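Local atomic coordinates of E3 ubiquitin-protein ligase TRIM65 (Homo sapiens, PDB entry 7JL4), a protein that ubiquitinates target proteins as a RING-type E3 ligase in innate immunity, autophagy and inflammation, here represented by its C-terminal PRY-SPRY domain. Residues A[88-93]-A[168-173]; A[107-112]-A[124-129]. All coordinates share one frame; numbering follows the deposited sequence.

Contact 1 (A[88-93]-A[168-173]); sequences VSYPQL and ALFNQP
The phenol ring of Y90 runs out from the end of strand 84-89 and lies along Q172, N171 and F170 of the loop between strands 161-167 and 175-180. CG sits anti to the carbonyl carbon (chi1 -69°), which sends the ring toward this loop and brings OH to the N171 backbone. There the hydroxyl accepts a hydrogen bond from N171 N, 3.1 Å away, with an N-H...O angle of 157°; N171 OD1 is also close, 3.3 Å from OH. Q172 lies against the ring's flank, its CB 3.6 Å from Y90 CD1, and its extended chain brings OE1 to the ring's root, 3.8 Å from Y90 CG; Q172 NE2 is 3.7 Å from P91 CD. At the far end Y90 CE1 approaches F170 CD1 at 4.3 Å, and both rings meet W112 of the neighbouring strand edge-to-face. A phenylalanine here would keep most ring contacts, but losing the hydroxyl would probably leave N171 N without its acceptor. Tyrosine suits this place in the SPRY β-sandwich because its length carries the hydroxyl from strand 84-89 to the 168-173 loop: its flank rests on Q172 CB and the loop backbone, while one polar atom ties down a segment lacking regular structure.

Contact 2 (A[107-112]-A[124-129]); sequences RGPSSW and WHNGEA. Unlike the reference sequence in segment 107-112: S110 (reference Cys).
H125 ND1 donates a hydrogen bond to S111 O, 2.8 Å away and nearly straight at 169°, with the acceptor almost in the imidazole plane. This side-chain bond ties together the open ends of the hairpin of strands 111-116 and 120-125 in the SPRY β-sandwich. Next to it N126 N reaches G108 O at 3.0 Å; this bond is more bent, its donor above the carbonyl plane. The type I' turn from H125 to E128 needs positive phi at N126 and G127, which asparagine and glycine tolerate well. With CG anti to the backbone N (chi1 174°), the H125 imidazole lies in an offset stack over W112, its centroid 3.7 Å from that of the W112 five-membered ring, planes at 3°. Stack and hydrogen bond together fix the turn of the imidazole; histidine suits the place because ND1 bonds in the ring plane while a face stacks. Farther out, arginine suits position 107 because its flat cation can lie on the W124 indole, a cation-pi pair, while R107 NH2 still bonds I105 O and forms a salt bridge with D103. A129 CB occupies the opposite face of that indole, and R107 CZ stands 3.6 Å from the centroid of the W124 five-membered ring.

How the contacts relate
The centres of the two contacts lie 11 Å apart, on the same side of the domain's centre and at one end of its six-stranded antiparallel sheet. Along the chain contact 2 is nested inside the loop closed by contact 1: 88-93 leaves strand 84-89, the hairpin segments 107-112 and 124-129 follow, and 168-173 returns just before strand 175-180. Strands 84-89 and 111-116 are neighbours in the sheet, and the contacts touch directly there, with Y90 N 2.8 Å from S110 O and V88 N 3.0 Å from W112 O, both probable hydrogen bonds. W112 belongs to both neighbourhoods, so the loop after strand 161-167 and the hairpin are joined through one aromatic cluster.

Contact 1 (A[88-93]-A[168-173])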
ATOM      1  N   VAL A  88       5.210   1.882   1.888  1.00 18.48           N
ATOM      2  CA  VAL A  88       6.432   1.838   1.088  1.00 21.76           C
ATOM      3  C   VAL A  88       7.575   1.391   1.989  1.00 21.75           C
ATOM      4  O   VAL A  88       7.535   1.587   3.211  1.00 21.27           O
ATOM      5  CB  VAL A  88       6.747   3.207   0.457  1.00 18.62           C
ATOM      6  CG1 VAL A  88       5.681   3.552  -0.591  1.00 16.67           C
ATOM      7  CG2 VAL A  88       6.833   4.272   1.521  1.00 18.21           C
ATOM      8  N   SER A  89       8.603   0.783   1.388  1.00 18.18           N
ATOM      9  CA  SER A  89       9.747   0.298   2.154  1.00 22.81           C
ATOM     10  C   SER A  89      11.038   0.469   1.371  1.00 24.61           C
ATOM     11  O   SER A  89      11.042   0.473   0.139  1.00 18.53           O
ATOM     12  CB  SER A  89       9.632  -1.193   2.498  1.00 25.16           C
ATOM     13  OG  SER A  89       9.706  -1.979   1.306  1.00 30.31           O
ATOM     14  N   TYR A  90      12.143   0.541   2.121  1.00 22.82           N
ATOM     15  CA  TYR A  90      13.468   0.383   1.567  1.00 25.39           C
ATOM     16  C   TYR A  90      13.648  -1.077   1.169  1.00 27.91           C
ATOM     17  O   TYR A  90      12.863  -1.935   1.584  1.00 28.04           O
ATOM     18  CB  TYR A  90      14.520   0.777   2.600  1.00 23.45           C
ATOM     19  CG  TYR A  90      14.568   2.251   2.928  1.00 24.49           C
ATOM     20  CD1 TYR A  90      14.203   3.226   1.983  1.00 22.61           C
ATOM     21  CD2 TYR A  90      15.002   2.672   4.183  1.00 28.19           C
ATOM     22  CE1 TYR A  90      14.275   4.606   2.295  1.00 24.20           C
ATOM     23  CE2 TYR A  90      15.092   4.021   4.503  1.00 27.11           C
ATOM     24  CZ  TYR A  90      14.715   4.981   3.581  1.00 29.05           C
ATOM     25  OH  TYR A  90      14.828   6.300   3.973  1.00 28.09           O
ATOM     26  N   PRO A  91      14.683  -1.391   0.384  1.00 31.18           N
ATOM     27  CA  PRO A  91      14.901  -2.788  -0.034  1.00 37.22           C
ATOM     28  C   PRO A  91      15.133  -3.788   1.101  1.00 37.69           C
ATOM     29  O   PRO A  91      15.013  -4.994   0.859  1.00 48.54           O
ATOM     30  CB  PRO A  91      16.148  -2.693  -0.929  1.00 36.30           C
ATOM     31  CG  PRO A  91      16.150  -1.274  -1.440  1.00 33.79           C
ATOM     32  CD  PRO A  91      15.598  -0.452  -0.314  1.00 29.82           C
ATOM     33  N   GLN A  92      15.488  -3.360   2.311  1.00 35.34           N
ATOM     34  CA  GLN A  92      15.871  -4.324   3.341  1.00 39.91           C
ATOM     35  C   GLN A  92      14.690  -4.902   4.117  1.00 41.92           C
ATOM     36  O   GLN A  92      14.914  -5.652   5.073  1.00 39.10           O
ATOM     37  CB  GLN A  92      16.857  -3.702   4.328  1.00 41.02           C
ATOM     38  N   LEU A  93      13.459  -4.588   3.740  1.00 39.69           N
ATOM     39  CA  LEU A  93      12.314  -5.037   4.523  1.00 33.88           C
ATOM     40  C   LEU A  93      12.321  -6.558   4.632  1.00 35.84           C
ATOM     41  O   LEU A  93      12.385  -7.243   3.604  1.00 33.84           O
ATOM     42  CB  LEU A  93      11.004  -4.556   3.904  1.00 34.95           C
ATOM     43  CG  LEU A  93       9.732  -4.918   4.671  1.00 31.90           C
ATOM     44  CD1 LEU A  93       9.671  -4.166   6.006  1.00 34.72           C
ATOM     45  CD2 LEU A  93       8.483  -4.618   3.843  1.00 27.49           C
ATOM     46  N   ALA A 168      10.342  12.412   5.944  1.00 26.12           N
ATOM     47  CA  ALA A 168      11.575  11.657   6.130  1.00 27.49           C
ATOM     48  C   ALA A 168      12.584  12.131   5.104  1.00 35.94           C
ATOM     49  O   ALA A 168      12.214  12.612   4.037  1.00 29.28           O
ATOM     50  CB  ALA A 168      11.359  10.155   5.950  1.00 24.55           C
ATOM     51  N   LEU A 169      13.862  11.929   5.410  1.00 27.06           N
ATOM     52  CA  LEU A 169      14.921  12.148   4.420  1.00 32.71           C
ATOM     53  C   LEU A 169      15.239  10.797   3.785  1.00 28.17           C
ATOM     54  O   LEU A 169      16.190  10.112   4.155  1.00 36.51           O
ATOM     55  CB  LEU A 169      16.133  12.781   5.084  1.00 43.47           C
ATOM     56  CG  LEU A 169      15.830  14.135   5.738  1.00 43.89           C
ATOM     57  CD1 LEU A 169      17.109  14.911   5.984  1.00 52.18           C
ATOM     58  CD2 LEU A 169      14.878  14.967   4.871  1.00 49.10           C
ATOM     59  N   PHE A 170      14.407  10.408   2.819  1.00 24.98           N
ATOM     60  CA  PHE A 170      14.509   9.078   2.221  1.00 25.58           C
ATOM     61  C   PHE A 170      15.867   8.895   1.550  1.00 36.26           C
ATOM     62  O   PHE A 170      16.276   9.724   0.738  1.00 38.28           O
ATOM     63  CB  PHE A 170      13.383   8.880   1.204  1.00 24.18           C
ATOM     64  CG  PHE A 170      12.003   8.930   1.804  1.00 26.93           C
ATOM     65  CD1 PHE A 170      11.558   7.910   2.636  1.00 24.65           C
ATOM     66  CD2 PHE A 170      11.156   9.989   1.529  1.00 26.22           C
ATOM     67  CE1 PHE A 170      10.258   7.936   3.188  1.00 24.73           C
ATOM     68  CE2 PHE A 170       9.864  10.047   2.084  1.00 27.97           C
ATOM     69  CZ  PHE A 170       9.417   9.018   2.917  1.00 26.76           C
ATOM     70  N   ASN A 171      16.579   7.811   1.897  1.00 34.48           N
ATOM     71  CA  ASN A 171      17.963   7.639   1.445  1.00 28.40           C
ATOM     72  C   ASN A 171      18.212   6.367   0.638  1.00 33.58           C
ATOM     73  O   ASN A 171      19.382   6.039   0.363  1.00 40.93           O
ATOM     74  CB  ASN A 171      18.933   7.690   2.629  1.00 32.94           C
ATOM     75  CG  ASN A 171      18.750   6.535   3.613  1.00 39.84           C
ATOM     76  OD1 ASN A 171      17.998   5.588   3.373  1.00 34.56           O
ATOM     77  ND2 ASN A 171      19.474   6.605   4.723  1.00 46.75           N
ATOM     78  N   GLN A 172      17.162   5.664   0.246  1.00 26.19           N
ATOM     79  CA  GLN A 172      17.184   4.520  -0.650  1.00 27.01           C
ATOM     80  C   GLN A 172      15.904   4.593  -1.459  1.00 27.99           C
ATOM     81  O   GLN A 172      14.958   5.279  -1.057  1.00 23.17           O
ATOM     82  CB  GLN A 172      17.234   3.187   0.110  1.00 24.81           C
ATOM     83  CG  GLN A 172      18.630   2.733   0.439  1.00 37.77           C
ATOM     84  CD  GLN A 172      18.667   1.474   1.260  1.00 35.53           C
ATOM     85  OE1 GLN A 172      18.267   1.449   2.426  1.00 40.43           O
ATOM     86  NE2 GLN A 172      19.103   0.390   0.631  1.00 42.29           N
ATOM     87  N   PRO A 173      15.841   3.898  -2.604  1.00 18.28           N
ATOM     88  CA  PRO A 173      14.572   3.792  -3.344  1.00 18.98           C
ATOM     89  C   PRO A 173      13.479   3.145  -2.511  1.00 23.71           C
ATOM     90  O   PRO A 173      13.738   2.250  -1.703  1.00 21.10           O
ATOM     91  CB  PRO A 173      14.933   2.904  -4.544  1.00 23.05           C
ATOM     92  CG  PRO A 173      16.428   3.118  -4.738  1.00 34.33           C
ATOM     93  CD  PRO A 173      16.955   3.232  -3.307  1.00 27.95           C
TER

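Contact 2 (A[107-112]-A[124-129])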
ATOM      1  N   ARG A 107       6.724  -1.324  10.901  1.00 21.33           N
ATOM      2  CA  ARG A 107       7.153  -1.825  12.194  1.00 22.20           C
ATOM      3  C   ARG A 107       8.650  -1.670  12.435  1.00 24.16           C
ATOM      4  O   ARG A 107       9.178  -2.250  13.396  1.00 21.08           O
ATOM      5  CB  ARG A 107       6.774  -3.287  12.360  1.00 29.29           C
ATOM      6  CG  ARG A 107       5.350  -3.534  12.889  1.00 27.93           C
ATOM      7  CD  ARG A 107       4.283  -3.145  11.882  1.00 30.64           C
ATOM      8  NE  ARG A 107       2.957  -3.562  12.340  1.00 25.18           N
ATOM      9  CZ  ARG A 107       1.807  -3.307  11.731  1.00 27.24           C
ATOM     10  NH1 ARG A 107       0.686  -3.806  12.264  1.00 27.17           N
ATOM     11  NH2 ARG A 107       1.780  -2.700  10.539  1.00 23.04           N
ATOM     12  N   GLY A 108       9.346  -0.942  11.572  1.00 23.32           N
ATOM     13  CA  GLY A 108      10.750  -0.656  11.741  1.00 22.23           C
ATOM     14  C   GLY A 108      11.101   0.632  11.014  1.00 19.21           C
ATOM     15  O   GLY A 108      10.243   1.300  10.441  1.00 19.80           O
ATOM     16  N   PRO A 109      12.370   1.022  11.058  1.00 21.07           N
ATOM     17  CA  PRO A 109      12.760   2.296  10.450  1.00 24.24           C
ATOM     18  C   PRO A 109      12.780   2.259   8.923  1.00 29.54           C
ATOM     19  O   PRO A 109      12.998   3.312   8.305  1.00 25.84           O
ATOM     20  CB  PRO A 109      14.164   2.535  11.014  1.00 26.45           C
ATOM     21  CG  PRO A 109      14.716   1.120  11.197  1.00 27.44           C
ATOM     22  CD  PRO A 109      13.508   0.313  11.675  1.00 25.72           C
ATOM     23  N   SER A 110      12.579   1.100   8.289  1.00 22.67           N
ATOM     24  CA  SER A 110      12.757   1.010   6.830  1.00 25.23           C
ATOM     25  C   SER A 110      11.449   1.061   6.052  1.00 28.86           C
ATOM     26  O   SER A 110      11.466   0.942   4.814  1.00 24.12           O
ATOM     27  CB  SER A 110      13.523  -0.273   6.471  1.00 31.12           C
ATOM     28  OG  SER A 110      12.786  -1.419   6.896  1.00 35.40           O
ATOM     29  N   SER A 111      10.320   1.267   6.728  1.00 23.69           N
ATOM     30  CA  SER A 111       9.047   1.275   6.035  1.00 20.21           C
ATOM     31  C   SER A 111       8.071   2.196   6.740  1.00 25.19           C
ATOM     32  O   SER A 111       8.248   2.564   7.909  1.00 19.28           O
ATOM     33  CB  SER A 111       8.492  -0.144   5.920  1.00 21.56           C
ATOM     34  OG  SER A 111       8.311  -0.699   7.196  1.00 21.42           O
ATOM     35  N   TRP A 112       7.039   2.574   6.000  1.00 19.95           N
ATOM     36  CA  TRP A 112       6.001   3.486   6.467  1.00 19.21           C
ATOM     37  C   TRP A 112       4.687   2.956   5.912  1.00 21.83           C
ATOM     38  O   TRP A 112       4.640   2.558   4.746  1.00 21.47           O
ATOM     39  CB  TRP A 112       6.246   4.917   5.905  1.00 20.20           C
ATOM     40  CG  TRP A 112       7.485   5.629   6.400  1.00 16.17           C
ATOM     41  CD1 TRP A 112       7.537   6.634   7.328  1.00 17.24           C
ATOM     42  CD2 TRP A 112       8.840   5.427   5.953  1.00 24.10           C
ATOM     43  NE1 TRP A 112       8.844   7.070   7.488  1.00 21.05           N
ATOM     44  CE2 TRP A 112       9.660   6.340   6.665  1.00 21.72           C
ATOM     45  CE3 TRP A 112       9.434   4.586   5.005  1.00 20.31           C
ATOM     46  CZ2 TRP A 112      11.046   6.413   6.475  1.00 24.02           C
ATOM     47  CZ3 TRP A 112      10.806   4.644   4.831  1.00 20.42           C
ATOM     48  CH2 TRP A 112      11.597   5.551   5.558  1.00 25.42           C
ATOM     49  N   TRP A 124       1.712   3.805  10.671  1.00 17.12           N
ATOM     50  CA  TRP A 124       2.832   3.038  11.235  1.00 20.57           C
ATOM     51  C   TRP A 124       4.182   3.528  10.718  1.00 20.49           C
ATOM     52  O   TRP A 124       4.380   3.633   9.499  1.00 19.08           O
ATOM     53  CB  TRP A 124       2.725   1.550  10.864  1.00 20.64           C
ATOM     54  CG  TRP A 124       1.694   0.781  11.627  1.00 22.41           C
ATOM     55  CD1 TRP A 124       0.439   0.430  11.200  1.00 20.58           C
ATOM     56  CD2 TRP A 124       1.849   0.220  12.935  1.00 20.15           C
ATOM     57  NE1 TRP A 124      -0.207  -0.303  12.202  1.00 20.83           N
ATOM     58  CE2 TRP A 124       0.639  -0.443  13.262  1.00 24.04           C
ATOM     59  CE3 TRP A 124       2.884   0.228  13.875  1.00 22.38           C
ATOM     60  CZ2 TRP A 124       0.442  -1.090  14.499  1.00 29.55           C
ATOM     61  CZ3 TRP A 124       2.695  -0.409  15.084  1.00 22.45           C
ATOM     62  CH2 TRP A 124       1.476  -1.054  15.394  1.00 29.72           C
ATOM     63  N   HIS A 125       5.131   3.751  11.631  1.00 17.36           N
ATOM     64  CA  HIS A 125       6.546   3.859  11.263  1.00 20.60           C
ATOM     65  C   HIS A 125       7.381   3.539  12.491  1.00 20.11           C
ATOM     66  O   HIS A 125       7.042   3.965  13.600  1.00 20.72           O
ATOM     67  CB  HIS A 125       6.922   5.251  10.727  1.00 20.12           C
ATOM     68  CG  HIS A 125       8.400   5.415  10.489  1.00 22.89           C
ATOM     69  ND1 HIS A 125       9.091   4.672   9.548  1.00 20.25           N
ATOM     70  CD2 HIS A 125       9.320   6.224  11.077  1.00 20.04           C
ATOM     71  CE1 HIS A 125      10.371   5.011   9.572  1.00 23.63           C
ATOM     72  NE2 HIS A 125      10.541   5.945  10.495  1.00 20.52           N
ATOM     73  N   ASN A 126       8.457   2.773  12.299  1.00 18.60           N
ATOM     74  CA  ASN A 126       9.421   2.512  13.372  1.00 19.38           C
ATOM     75  C   ASN A 126       8.772   1.772  14.554  1.00 21.03           C
ATOM     76  O   ASN A 126       9.194   1.931  15.702  1.00 21.53           O
ATOM     77  CB  ASN A 126      10.059   3.815  13.855  1.00 19.15           C
ATOM     78  CG  ASN A 126      11.449   3.617  14.408  1.00 26.53           C
ATOM     79  OD1 ASN A 126      12.123   2.644  14.080  1.00 27.53           O
ATOM     80  ND2 ASN A 126      11.878   4.529  15.274  1.00 33.47           N
ATOM     81  N   GLY A 127       7.758   0.956  14.291  1.00 15.27           N
ATOM     82  CA  GLY A 127       7.100   0.181  15.367  1.00 16.13           C
ATOM     83  C   GLY A 127       6.086   0.962  16.179  1.00 24.16           C
ATOM     84  O   GLY A 127       5.513   0.409  17.139  1.00 22.42           O
ATOM     85  N   GLU A 128       5.817   2.208  15.805  1.00 22.12           N
ATOM     86  CA  GLU A 128       4.838   3.075  16.451  1.00 20.40           C
ATOM     87  C   GLU A 128       3.677   3.355  15.510  1.00 25.73           C
ATOM     88  O   GLU A 128       3.890   3.757  14.353  1.00 21.71           O
ATOM     89  CB  GLU A 128       5.489   4.406  16.846  1.00 23.59           C
ATOM     90  CG  GLU A 128       4.573   5.385  17.582  1.00 29.99           C
ATOM     91  CD  GLU A 128       5.243   6.734  17.761  1.00 31.53           C
ATOM     92  OE1 GLU A 128       6.022   7.140  16.874  1.00 31.48           O
ATOM     93  OE2 GLU A 128       5.055   7.365  18.819  1.00 27.75           O
ATOM     94  N   ALA A 129       2.455   3.213  16.014  1.00 17.46           N
ATOM     95  CA  ALA A 129       1.263   3.604  15.268  1.00 22.66           C
ATOM     96  C   ALA A 129       0.574   4.819  15.871  1.00 25.61           C
ATOM     97  O   ALA A 129       0.388   4.903  17.101  1.00 23.80           O
ATOM     98  CB  ALA A 129       0.245   2.464  15.208  1.00 20.82           C
TER